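PDB 6R2M: glycoside transferase from Listeria monocytogenes, which is a glycoside hydrolase, probably acting outside the cell on the exopolysaccharide of the bacterium. Local coordinates for residues G141-F146 and S161-Q166; Q182-N185 and F190-V193; A218-D221 and D225-P228; N232-E237 and A266-Y271. One frame throughout, in Å; residues are numbered along the deposited sequence.

Contact 1. Residues G141-F146 and S161-Q166; sequences GVPVDF and SYLNIQ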
loop_
_atom_site.group_PDB
_atom_site.type_symbol
_atom_site.label_atom_id
_atom_site.label_comp_id
_atom_site.label_asym_id
_atom_site.label_seq_id
_atom_site.Cartn_x
_atom_site.Cartn_y
_atom_site.Cartn_z
ATOM N N GLY A 141 21.678 -6.946 1.413
ATOM C CA GLY A 141 21.224 -5.619 1.757
ATOM C C GLY A 141 20.166 -5.036 0.841
ATOM O O GLY A 141 19.669 -3.937 1.127
ATOM N N VAL A 142 19.819 -5.722 -0.240
ATOM C CA VAL A 142 18.825 -5.256 -1.206
ATOM C C VAL A 142 17.521 -6.014 -0.948
ATOM O O VAL A 142 17.540 -7.250 -0.954
ATOM C CB VAL A 142 19.294 -5.485 -2.652
ATOM C CG1 VAL A 142 18.298 -4.906 -3.653
ATOM C CG2 VAL A 142 20.709 -4.911 -2.841
ATOM N N PRO A 143 16.397 -5.335 -0.757
ATOM C CA PRO A 143 15.176 -6.060 -0.389
ATOM C C PRO A 143 14.738 -7.034 -1.471
ATOM O O PRO A 143 14.918 -6.793 -2.668
ATOM C CB PRO A 143 14.140 -4.945 -0.195
ATOM C CG PRO A 143 14.700 -3.762 -0.962
ATOM C CD PRO A 143 16.191 -3.878 -0.805
ATOM N N VAL A 144 14.142 -8.140 -1.023
ATOM C CA VAL A 144 13.389 -9.041 -1.883
ATOM C C VAL A 144 11.980 -9.167 -1.295
ATOM O O VAL A 144 11.707 -8.710 -0.183
ATOM C CB VAL A 144 14.071 -10.416 -2.046
ATOM C CG1 VAL A 144 15.422 -10.255 -2.744
ATOM C CG2 VAL A 144 14.270 -11.096 -0.686
ATOM N N ASP A 145 11.080 -9.796 -2.056
ATOM C CA ASP A 145 9.654 -9.664 -1.739
ATOM C C ASP A 145 9.292 -10.256 -0.388
ATOM O O ASP A 145 8.338 -9.796 0.258
ATOM C CB ASP A 145 8.804 -10.337 -2.811
ATOM C CG ASP A 145 8.805 -9.573 -4.116
ATOM O OD1 ASP A 145 9.114 -8.362 -4.109
ATOM O OD2 ASP A 145 8.520 -10.197 -5.159
ATOM N N PHE A 146 9.992 -11.300 0.031
ATOM C CA PHE A 146 9.552 -12.027 1.212
ATOM C C PHE A 146 10.670 -12.924 1.698
ATOM O O PHE A 146 11.663 -13.157 1.005
ATOM C CB PHE A 146 8.294 -12.864 0.949
ATOM C CG PHE A 146 8.460 -13.909 -0.111
ATOM C CD1 PHE A 146 9.122 -15.108 0.151
ATOM C CD2 PHE A 146 7.921 -13.707 -1.364
ATOM C CE1 PHE A 146 9.259 -16.069 -0.842
ATOM C CE2 PHE A 146 8.055 -14.664 -2.356
ATOM C CZ PHE A 146 8.717 -15.847 -2.088
ATOM N N SER A 161 6.782 -2.584 -6.975
ATOM C CA SER A 161 5.570 -2.077 -6.344
ATOM C C SER A 161 5.518 -2.363 -4.850
ATOM O O SER A 161 4.630 -1.843 -4.170
ATOM C CB SER A 161 4.336 -2.666 -7.033
ATOM O OG SER A 161 4.231 -4.065 -6.777
ATOM N N TYR A 162 6.432 -3.171 -4.331
ATOM C CA TYR A 162 6.517 -3.442 -2.910
ATOM C C TYR A 162 7.372 -2.417 -2.172
ATOM O O TYR A 162 7.453 -2.472 -0.940
ATOM C CB TYR A 162 7.097 -4.841 -2.687
ATOM C CG TYR A 162 6.111 -5.995 -2.753
ATOM C CD1 TYR A 162 4.899 -5.884 -3.444
ATOM C CD2 TYR A 162 6.396 -7.193 -2.105
ATOM C CE1 TYR A 162 4.011 -6.961 -3.493
ATOM C CE2 TYR A 162 5.528 -8.266 -2.157
ATOM C CZ TYR A 162 4.329 -8.138 -2.835
ATOM O OH TYR A 162 3.459 -9.212 -2.867
ATOM N N LEU A 163 8.011 -1.480 -2.879
ATOM C CA LEU A 163 8.928 -0.565 -2.216
ATOM C C LEU A 163 8.157 0.555 -1.531
ATOM O O LEU A 163 7.213 1.128 -2.093
ATOM C CB LEU A 163 9.931 0.028 -3.203
ATOM C CG LEU A 163 10.890 -0.954 -3.876
ATOM C CD1 LEU A 163 11.667 -0.253 -4.977
ATOM C CD2 LEU A 163 11.857 -1.575 -2.892
ATOM N N ASN A 164 8.561 0.858 -0.302
ATOM C CA ASN A 164 8.009 1.962 0.466
ATOM C C ASN A 164 9.232 2.771 0.877
ATOM O O ASN A 164 9.947 2.380 1.800
ATOM C CB ASN A 164 7.207 1.441 1.656
ATOM C CG ASN A 164 6.537 2.539 2.453
ATOM O OD1 ASN A 164 7.104 3.612 2.686
ATOM N ND2 ASN A 164 5.324 2.259 2.904
ATOM N N ILE A 165 9.515 3.852 0.143
ATOM C CA ILE A 165 10.774 4.566 0.346
ATOM C C ILE A 165 10.833 5.162 1.744
ATOM O O ILE A 165 11.870 5.114 2.412
ATOM C CB ILE A 165 10.955 5.649 -0.735
ATOM C CG1 ILE A 165 11.011 5.005 -2.122
ATOM C CG2 ILE A 165 12.219 6.501 -0.451
ATOM C CD1 ILE A 165 12.014 3.851 -2.262
ATOM N N GLN A 166 9.729 5.741 2.211
ATOM C CA GLN A 166 9.723 6.307 3.557
ATOM C C GLN A 166 10.062 5.251 4.606
ATOM O O GLN A 166 10.897 5.491 5.489
ATOM C CB GLN A 166 8.365 6.955 3.847
ATOM C CG GLN A 166 8.215 7.407 5.292
ATOM C CD GLN A 166 7.424 8.688 5.439
ATOM O OE1 GLN A 166 7.587 9.631 4.663
ATOM N NE2 GLN A 166 6.542 8.724 6.433
#
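Asp145 meets Tyr162 along one side of the phenol ring. Its OD1 stands 3.6 Å from Tyr162 CD2, while Asp145 CB approaches Tyr162 CE2 at 3.9 Å, and the planes of carboxylate and ring are turned 52° apart. The two side chains cross at about a right angle. With chi1 at -71° Asp145 sends its CG away from its own carbonyl carbon and alongside its backbone N, and this lays the whole CB-CG-OD1 edge against the tyrosine. A second, smaller touch is purely apolar: Pro143 CG reaches Leu163 CD2 at 4.1 Å, again with the side chains crossing nearly perpendicularly.

Asp145 OD2 helps to position the acid: it is gripped by two hydrogen bonds, to His159 ND1 and to Thr157 OG1, which limit rotation of the carboxylate. The Asp145 backbone is bonded to Ile100 and Thr157. Pro143 and Tyr162 also both pack on Ile100 in helix 100-116, which gives the two segments a shared floor.

Gly141, with a positive phi, occupies the turn of the small hairpin formed by strands 138-139 and 142-143, whose second strand ends at Pro143, with Asp145 just beyond it. Across the contact Asn164 OD1 caps helix 165-170 through the N of Ala167. The contact thus joins a hairpin to an N-capped helix start, between the helices of a mostly helical chain that is probably an (alpha/alpha)6 barrel, as in family 8 glycoside hydrolases.

Contact 2. Residues Q182-N185 and F190-V193; sequences QTVN and FTEV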
loop_
_atom_site.group_PDB
_atom_site.type_symbol
_atom_site.label_atom_id
_atom_site.label_comp_id
_atom_site.label_asym_id
_atom_site.label_seq_id
_atom_site.Cartn_x
_atom_site.Cartn_y
_atom_site.Cartn_z
ATOM N N GLN A 182 16.276 3.401 -8.481
ATOM C CA GLN A 182 17.053 4.474 -9.093
ATOM C C GLN A 182 17.313 4.241 -10.571
ATOM O O GLN A 182 17.553 5.216 -11.296
ATOM C CB GLN A 182 18.398 4.631 -8.389
ATOM C CG GLN A 182 18.301 5.266 -7.021
ATOM C CD GLN A 182 19.587 5.105 -6.215
ATOM O OE1 GLN A 182 20.510 4.415 -6.639
ATOM N NE2 GLN A 182 19.641 5.733 -5.045
ATOM N N THR A 183 17.270 2.996 -11.033
ATOM C CA THR A 183 17.730 2.666 -12.379
ATOM C C THR A 183 16.650 2.073 -13.278
ATOM O O THR A 183 16.919 1.827 -14.462
ATOM C CB THR A 183 18.933 1.715 -12.308
ATOM O OG1 THR A 183 18.592 0.513 -11.598
ATOM C CG2 THR A 183 20.082 2.386 -11.570
ATOM N N VAL A 184 15.438 1.852 -12.762
ATOM C CA VAL A 184 14.359 1.313 -13.585
ATOM C C VAL A 184 13.944 2.344 -14.633
ATOM O O VAL A 184 14.041 3.564 -14.417
ATOM C CB VAL A 184 13.167 0.900 -12.697
ATOM C CG1 VAL A 184 12.524 2.119 -12.053
ATOM C CG2 VAL A 184 12.135 0.107 -13.484
ATOM N N ASN A 185 13.503 1.844 -15.791
ATOM C CA ASN A 185 12.952 2.652 -16.868
ATOM C C ASN A 185 11.489 2.295 -17.090
ATOM O O ASN A 185 11.040 1.193 -16.769
ATOM C CB ASN A 185 13.719 2.432 -18.184
ATOM C CG ASN A 185 15.133 2.935 -18.107
ATOM O OD1 ASN A 185 15.388 3.988 -17.521
ATOM N ND2 ASN A 185 16.063 2.181 -18.666
ATOM N N PHE A 190 6.663 0.709 -16.453
ATOM C CA PHE A 190 7.816 0.222 -15.708
ATOM C C PHE A 190 7.930 -1.290 -15.834
ATOM O O PHE A 190 6.921 -2.007 -15.787
ATOM C CB PHE A 190 7.683 0.559 -14.228
ATOM C CG PHE A 190 7.780 2.016 -13.912
ATOM C CD1 PHE A 190 9.009 2.617 -13.722
ATOM C CD2 PHE A 190 6.624 2.785 -13.740
ATOM C CE1 PHE A 190 9.094 3.958 -13.395
ATOM C CE2 PHE A 190 6.707 4.132 -13.422
ATOM C CZ PHE A 190 7.933 4.715 -13.245
ATOM N N THR A 191 9.170 -1.774 -15.952
ATOM C CA THR A 191 9.458 -3.179 -15.681
ATOM C C THR A 191 9.272 -3.424 -14.194
ATOM O O THR A 191 9.968 -2.811 -13.378
ATOM C CB THR A 191 10.893 -3.522 -16.062
ATOM O OG1 THR A 191 11.758 -2.533 -15.500
ATOM C CG2 THR A 191 11.069 -3.568 -17.560
ATOM N N GLU A 192 8.356 -4.316 -13.836
ATOM C CA GLU A 192 7.961 -4.418 -12.439
ATOM C C GLU A 192 8.903 -5.257 -11.594
ATOM O O GLU A 192 8.866 -5.139 -10.364
ATOM C CB GLU A 192 6.562 -5.027 -12.326
ATOM C CG GLU A 192 5.488 -4.212 -13.027
ATOM C CD GLU A 192 5.164 -4.725 -14.422
ATOM O OE1 GLU A 192 6.044 -5.337 -15.064
ATOM O OE2 GLU A 192 4.011 -4.526 -14.876
ATOM N N VAL A 193 9.720 -6.109 -12.200
ATOM C CA VAL A 193 10.431 -7.148 -11.464
ATOM C C VAL A 193 11.934 -6.952 -11.604
ATOM O O VAL A 193 12.453 -6.796 -12.716
ATOM C CB VAL A 193 10.028 -8.554 -11.946
ATOM C CG1 VAL A 193 10.766 -9.610 -11.139
ATOM C CG2 VAL A 193 8.530 -8.761 -11.811
HETATM O O HOH W 1 13.766 -0.923 -16.619
#
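Asn185 and Phe190 bring their backbones to within 5.8 Å (CA to CA) as the chain turns back on itself, and the carbonyl Asn185 O receives a nearly straight C-H contact from Phe190 CA, 3.5 Å away with 164° at the hydrogen. Thr191 N is buried beside this oxygen without a partner in the model.

Val184, the first residue to leave the helical path after helix 179-183, carries the side-chain packing with both methyls. Its CG1 lies 3.9 Å from Phe190 CD1, the two side chains crossing at about a right angle; its CG2 slides past Thr191 and comes within 3.3 Å of Thr191 OG1, a close fit of methyl against hydroxyl oxygen. Thr191 OG1 is held between its own backbone N and carbonyl carbon (chi1 49°), which turns the hydroxyl toward the valine and toward a bridging water. That water accepts from Asn185 N at 2.9 Å and is hydrogen-bonded to Thr191 OG1 at 2.8 Å, tying the two segments together where direct polar bonds are lacking.

The returning segment ends in a classic beta bulge, Glu192 and Val193 both facing Gln200 of strand 198-200, so the loop runs from the end of a helix into a small hairpin of strands 193-195 and 198-200. Glu192 OE1 bonds to Ala202 N. Val184 and Thr191 share a neighbour in Phe199, on the same hairpin. Phe190 instead reaches helix 209-223, touching Ile215 and Ala216, and its N is hydrogen-bonded to Gln212 OE1.

Contact 3. Residues A218-D221 and D225-P228; sequences AYFD and DVEP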
loop_
_atom_site.group_PDB
_atom_site.type_symbol
_atom_site.label_atom_id
_atom_site.label_comp_id
_atom_site.label_asym_id
_atom_site.label_seq_id
_atom_site.Cartn_x
_atom_site.Cartn_y
_atom_site.Cartn_z
ATOM N N ALA A 218 7.095 5.406 -5.813
ATOM C CA ALA A 218 8.399 5.095 -5.236
ATOM C C ALA A 218 9.514 5.745 -6.042
ATOM O O ALA A 218 10.508 6.212 -5.481
ATOM C CB ALA A 218 8.601 3.583 -5.176
ATOM N N TYR A 219 9.372 5.752 -7.365
ATOM C CA TYR A 219 10.352 6.406 -8.220
ATOM C C TYR A 219 10.509 7.871 -7.842
ATOM O O TYR A 219 11.631 8.372 -7.694
ATOM C CB TYR A 219 9.925 6.271 -9.680
ATOM C CG TYR A 219 10.972 6.696 -10.657
ATOM C CD1 TYR A 219 11.096 8.030 -11.037
ATOM C CD2 TYR A 219 11.829 5.769 -11.224
ATOM C CE1 TYR A 219 12.042 8.416 -11.954
ATOM C CE2 TYR A 219 12.786 6.141 -12.133
ATOM C CZ TYR A 219 12.890 7.468 -12.489
ATOM O OH TYR A 219 13.843 7.824 -13.404
ATOM N N PHE A 220 9.392 8.584 -7.728
ATOM C CA PHE A 220 9.462 9.993 -7.363
ATOM C C PHE A 220 10.023 10.167 -5.963
ATOM O O PHE A 220 10.840 11.063 -5.714
ATOM C CB PHE A 220 8.083 10.634 -7.446
ATOM C CG PHE A 220 8.089 12.088 -7.091
ATOM C CD1 PHE A 220 7.607 12.514 -5.865
ATOM C CD2 PHE A 220 8.586 13.027 -7.980
ATOM C CE1 PHE A 220 7.624 13.864 -5.526
ATOM C CE2 PHE A 220 8.594 14.371 -7.648
ATOM C CZ PHE A 220 8.110 14.787 -6.423
ATOM N N ASP A 221 9.596 9.312 -5.034
ATOM C CA ASP A 221 10.047 9.426 -3.648
ATOM C C ASP A 221 11.558 9.290 -3.532
ATOM O O ASP A 221 12.191 10.002 -2.739
ATOM C CB ASP A 221 9.370 8.366 -2.788
ATOM C CG ASP A 221 7.923 8.688 -2.500
ATOM O OD1 ASP A 221 7.508 9.843 -2.734
ATOM O OD2 ASP A 221 7.207 7.784 -2.025
ATOM N N ASP A 225 12.256 13.167 -8.986
ATOM C CA ASP A 225 11.633 13.586 -10.229
ATOM C C ASP A 225 10.787 12.433 -10.734
ATOM O O ASP A 225 11.014 11.277 -10.374
ATOM C CB ASP A 225 12.660 13.946 -11.303
ATOM C CG ASP A 225 13.465 15.183 -10.966
ATOM O OD1 ASP A 225 14.618 15.034 -10.507
ATOM O OD2 ASP A 225 12.944 16.295 -11.174
ATOM N N VAL A 226 9.828 12.745 -11.593
ATOM C CA VAL A 226 8.992 11.691 -12.144
ATOM C C VAL A 226 9.718 11.012 -13.291
ATOM O O VAL A 226 10.566 11.603 -13.977
ATOM C CB VAL A 226 7.617 12.214 -12.606
ATOM C CG1 VAL A 226 6.791 12.713 -11.426
ATOM C CG2 VAL A 226 7.772 13.296 -13.670
ATOM N N GLU A 227 9.358 9.761 -13.512
ATOM C CA GLU A 227 9.788 9.077 -14.714
ATOM C C GLU A 227 8.962 9.670 -15.841
ATOM O O GLU A 227 7.727 9.563 -15.805
ATOM C CB GLU A 227 9.569 7.566 -14.599
ATOM C CG GLU A 227 10.602 6.737 -15.322
ATOM C CD GLU A 227 10.444 6.765 -16.841
ATOM O OE1 GLU A 227 9.399 7.219 -17.341
ATOM O OE2 GLU A 227 11.400 6.328 -17.532
ATOM N N PRO A 228 9.575 10.333 -16.830
ATOM C CA PRO A 228 8.780 11.147 -17.763
ATOM C C PRO A 228 7.974 10.348 -18.761
ATOM O O PRO A 228 6.971 10.867 -19.268
ATOM C CB PRO A 228 9.841 12.003 -18.477
ATOM C CG PRO A 228 11.079 11.173 -18.416
ATOM C CD PRO A 228 11.022 10.474 -17.068
#
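Glu227 OE2, at the end of a side chain whose aliphatic stem lies over the ring of Tyr219, is gripped by two hydrogen bonds, to Asn229 ND2 and to Ala186 N. The other oxygen, OE1, bonds to Phe230 N, which makes Glu227 the N-cap of helix 228-241, its negative charge probably favourable at that helix end.

Anchored in this way, the stem is laid on the tyrosine. Glu227 CB sits 3.9 Å from the centroid of the Tyr219 ring and 16° off its normal, a CH-pi contact. Glu227 CG lies 3.7 Å from Tyr219 CZ, and the bend at chi2 then turns the carboxylate off the ring, its plane tilted 67° from that of the phenol. At the rim of the same ring, near its plane, Asp225 O stands 3.3 Å from Tyr219 CD1, so the phenol is met by the loop both over a face and at an edge.

Phe220 is met at its edge. Phe220 CD2 comes 3.6 Å from Asp225 C, with Val226 N in the plane of the ring, and also meets Val226 CG1 at 3.9 Å. From successive helix positions both rings meet the loop backbone, Phe220 at Asp225 and Val226, Tyr219 from Asp225 to Glu227.

The loop thus folds back on the last turns of helix 209-223 before helix 228-241 begins. Phe220 and Val226 both touch Thr275, just beyond helix 262-274, Tyr219 leans on Val184 in the loop after helix 179-183, and Asp221 makes a salt bridge to Lys274.

Contact 4. Residues N232-E237 and A266-Y271; sequences NFLQTE and AFLTQY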
loop_
_atom_site.group_PDB
_atom_site.type_symbol
_atom_site.label_atom_id
_atom_site.label_comp_id
_atom_site.label_asym_id
_atom_site.label_seq_id
_atom_site.Cartn_x
_atom_site.Cartn_y
_atom_site.Cartn_z
ATOM N N ASN A 232 4.086 10.979 -18.934
ATOM C CA ASN A 232 3.447 11.394 -20.175
ATOM C C ASN A 232 2.292 10.470 -20.540
ATOM O O ASN A 232 1.242 10.935 -21.004
ATOM C CB ASN A 232 4.459 11.431 -21.313
ATOM C CG ASN A 232 3.796 11.632 -22.658
ATOM O OD1 ASN A 232 3.676 10.694 -23.449
ATOM N ND2 ASN A 232 3.336 12.854 -22.915
ATOM N N PHE A 233 2.453 9.163 -20.339
ATOM C CA PHE A 233 1.345 8.254 -20.597
ATOM C C PHE A 233 0.124 8.654 -19.771
ATOM O O PHE A 233 -0.993 8.713 -20.284
ATOM C CB PHE A 233 1.755 6.815 -20.282
ATOM C CG PHE A 233 0.645 5.831 -20.484
ATOM C CD1 PHE A 233 0.300 5.423 -21.749
ATOM C CD2 PHE A 233 -0.056 5.326 -19.398
ATOM C CE1 PHE A 233 -0.739 4.519 -21.946
ATOM C CE2 PHE A 233 -1.094 4.413 -19.586
ATOM C CZ PHE A 233 -1.427 4.016 -20.861
ATOM N N LEU A 234 0.323 8.922 -18.484
ATOM C CA LEU A 234 -0.801 9.310 -17.636
ATOM C C LEU A 234 -1.460 10.576 -18.151
ATOM O O LEU A 234 -2.691 10.658 -18.238
ATOM C CB LEU A 234 -0.334 9.497 -16.187
ATOM C CG LEU A 234 0.181 8.271 -15.432
ATOM C CD1 LEU A 234 0.615 8.672 -14.032
ATOM C CD2 LEU A 234 -0.859 7.158 -15.369
ATOM N N GLN A 235 -0.649 11.579 -18.502
ATOM C CA GLN A 235 -1.199 12.849 -18.964
ATOM C C GLN A 235 -1.990 12.675 -20.251
ATOM O O GLN A 235 -3.076 13.253 -20.404
ATOM C CB GLN A 235 -0.075 13.872 -19.144
ATOM C CG GLN A 235 0.458 14.414 -17.819
ATOM C CD GLN A 235 1.706 15.256 -17.992
ATOM O OE1 GLN A 235 2.205 15.420 -19.106
ATOM N NE2 GLN A 235 2.220 15.794 -16.888
ATOM N N THR A 236 -1.476 11.875 -21.191
ATOM C CA THR A 236 -2.158 11.746 -22.476
ATOM C C THR A 236 -3.420 10.892 -22.368
ATOM O O THR A 236 -4.394 11.139 -23.088
ATOM C CB THR A 236 -1.210 11.182 -23.538
ATOM O OG1 THR A 236 -0.794 9.853 -23.178
ATOM C CG2 THR A 236 0.015 12.074 -23.693
ATOM N N GLU A 237 -3.437 9.904 -21.470
ATOM C CA GLU A 237 -4.670 9.162 -21.213
ATOM C C GLU A 237 -5.743 10.080 -20.638
ATOM O O GLU A 237 -6.887 10.093 -21.109
ATOM C CB GLU A 237 -4.404 7.992 -20.258
ATOM C CG GLU A 237 -3.757 6.783 -20.902
ATOM C CD GLU A 237 -4.629 6.170 -21.986
ATOM O OE1 GLU A 237 -5.549 5.373 -21.669
ATOM O OE2 GLU A 237 -4.393 6.503 -23.165
ATOM N N ALA A 266 -7.126 6.532 -6.566
ATOM C CA ALA A 266 -6.594 7.006 -5.291
ATOM C C ALA A 266 -5.097 7.273 -5.397
ATOM O O ALA A 266 -4.607 8.331 -4.969
ATOM C CB ALA A 266 -6.883 5.992 -4.184
ATOM N N PHE A 267 -4.358 6.356 -6.025
ATOM C CA PHE A 267 -2.915 6.542 -6.135
ATOM C C PHE A 267 -2.557 7.625 -7.146
ATOM O O PHE A 267 -1.573 8.332 -6.939
ATOM C CB PHE A 267 -2.241 5.227 -6.494
ATOM C CG PHE A 267 -2.381 4.176 -5.432
ATOM C CD1 PHE A 267 -2.644 4.526 -4.120
ATOM C CD2 PHE A 267 -2.276 2.839 -5.757
ATOM C CE1 PHE A 267 -2.791 3.552 -3.145
ATOM C CE2 PHE A 267 -2.409 1.860 -4.800
ATOM C CZ PHE A 267 -2.673 2.217 -3.476
ATOM N N LEU A 268 -3.339 7.779 -8.226
ATOM C CA LEU A 268 -3.125 8.908 -9.136
ATOM C C LEU A 268 -3.302 10.240 -8.423
ATOM O O LEU A 268 -2.532 11.182 -8.649
ATOM C CB LEU A 268 -4.091 8.834 -10.311
ATOM C CG LEU A 268 -3.689 7.936 -11.458
ATOM C CD1 LEU A 268 -4.901 7.709 -12.331
ATOM C CD2 LEU A 268 -2.575 8.623 -12.247
ATOM N N THR A 269 -4.341 10.354 -7.597
ATOM C CA THR A 269 -4.574 11.584 -6.860
ATOM C C THR A 269 -3.391 11.901 -5.954
ATOM O O THR A 269 -2.892 13.033 -5.946
ATOM C CB THR A 269 -5.880 11.451 -6.083
ATOM O OG1 THR A 269 -6.942 11.271 -7.034
ATOM C CG2 THR A 269 -6.146 12.687 -5.240
ATOM N N GLN A 270 -2.891 10.888 -5.229
ATOM C CA GLN A 270 -1.701 11.062 -4.397
ATOM C C GLN A 270 -0.486 11.457 -5.229
ATOM O O GLN A 270 0.285 12.340 -4.839
ATOM C CB GLN A 270 -1.391 9.775 -3.631
ATOM C CG GLN A 270 -2.488 9.348 -2.688
ATOM C CD GLN A 270 -2.236 7.969 -2.092
ATOM O OE1 GLN A 270 -1.094 7.549 -1.926
ATOM N NE2 GLN A 270 -3.311 7.256 -1.782
ATOM N N TYR A 271 -0.310 10.810 -6.381
ATOM C CA TYR A 271 0.850 11.058 -7.228
ATOM C C TYR A 271 0.823 12.470 -7.807
ATOM O O TYR A 271 1.838 13.186 -7.795
ATOM C CB TYR A 271 0.871 10.008 -8.342
ATOM C CG TYR A 271 1.806 10.281 -9.509
ATOM C CD1 TYR A 271 3.127 9.850 -9.469
ATOM C CD2 TYR A 271 1.352 10.933 -10.655
ATOM C CE1 TYR A 271 3.973 10.054 -10.539
ATOM C CE2 TYR A 271 2.195 11.156 -11.728
ATOM C CZ TYR A 271 3.500 10.719 -11.660
ATOM O OH TYR A 271 4.330 10.949 -12.731
#
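Apolar contact on the side of helix 228-241 rests on Leu234. Leu234 CD1 reaches Leu268 CD2 and Tyr271 CE2, each at 3.7 Å, wedging its methyl between the leucine and the tyrosine, which lie one turn apart on the opposing helix. Leu234 CD2 adds a touch on Leu268 CD2 at 3.9 Å. The branches get there because Leu234 holds its CG away from the carbonyl carbon (chi1 -65°) and extends through chi2, whereas Tyr271 swings its ring out opposite its backbone N (chi1 166°), sending the CD2-CE2 side toward the methyl. Against both partners the Leu234 side chain runs at a slant. The backbones stay well apart, 8.8 Å between Leu234 CA and Leu268 CA, so side-chain tips alone make the junction.

Helix 209-223 fills in beside it: Met209 packs on Leu234, and Met213 on both Leu268 and Tyr271. Three helices meet here, as expected of the probable (alpha/alpha)6 barrel.

Polar bonds lie at the margin of this apolar patch or within the helices. Tyr271 OH is hydrogen-bonded to Asp231 OD1, a residue of helix 228-241 itself, which pins the far end of the phenol to the helix it packs on. The backbone of each segment is engaged in its own helical bonding, for example Tyr271 N to Phe267 O at 2.8 Å and, on the facing helix, Glu237 N to Phe233 O at 3.0 Å.

Overall arrangement
The four contacts follow one another along the chain, and contact 3 touches each of the others. Contact 2 lies against it, centres 11 Å apart, with Phe190 CZ 3.6 Å from Glu227 CB. Contact 4, centred 12 Å from contact 3, meets it where Val226 CG1 comes 3.3 Å from Tyr271 OH. Contact 1 joins through Ile165, whose CG1 is 3.6 Å from Ala218 O. Contacts 1 and 4 are the most distant pair, about 23 Å between centres. Contact 3 thus reaches contact 1 through its helix, and contacts 2 and 4 largely through the loop 225-228.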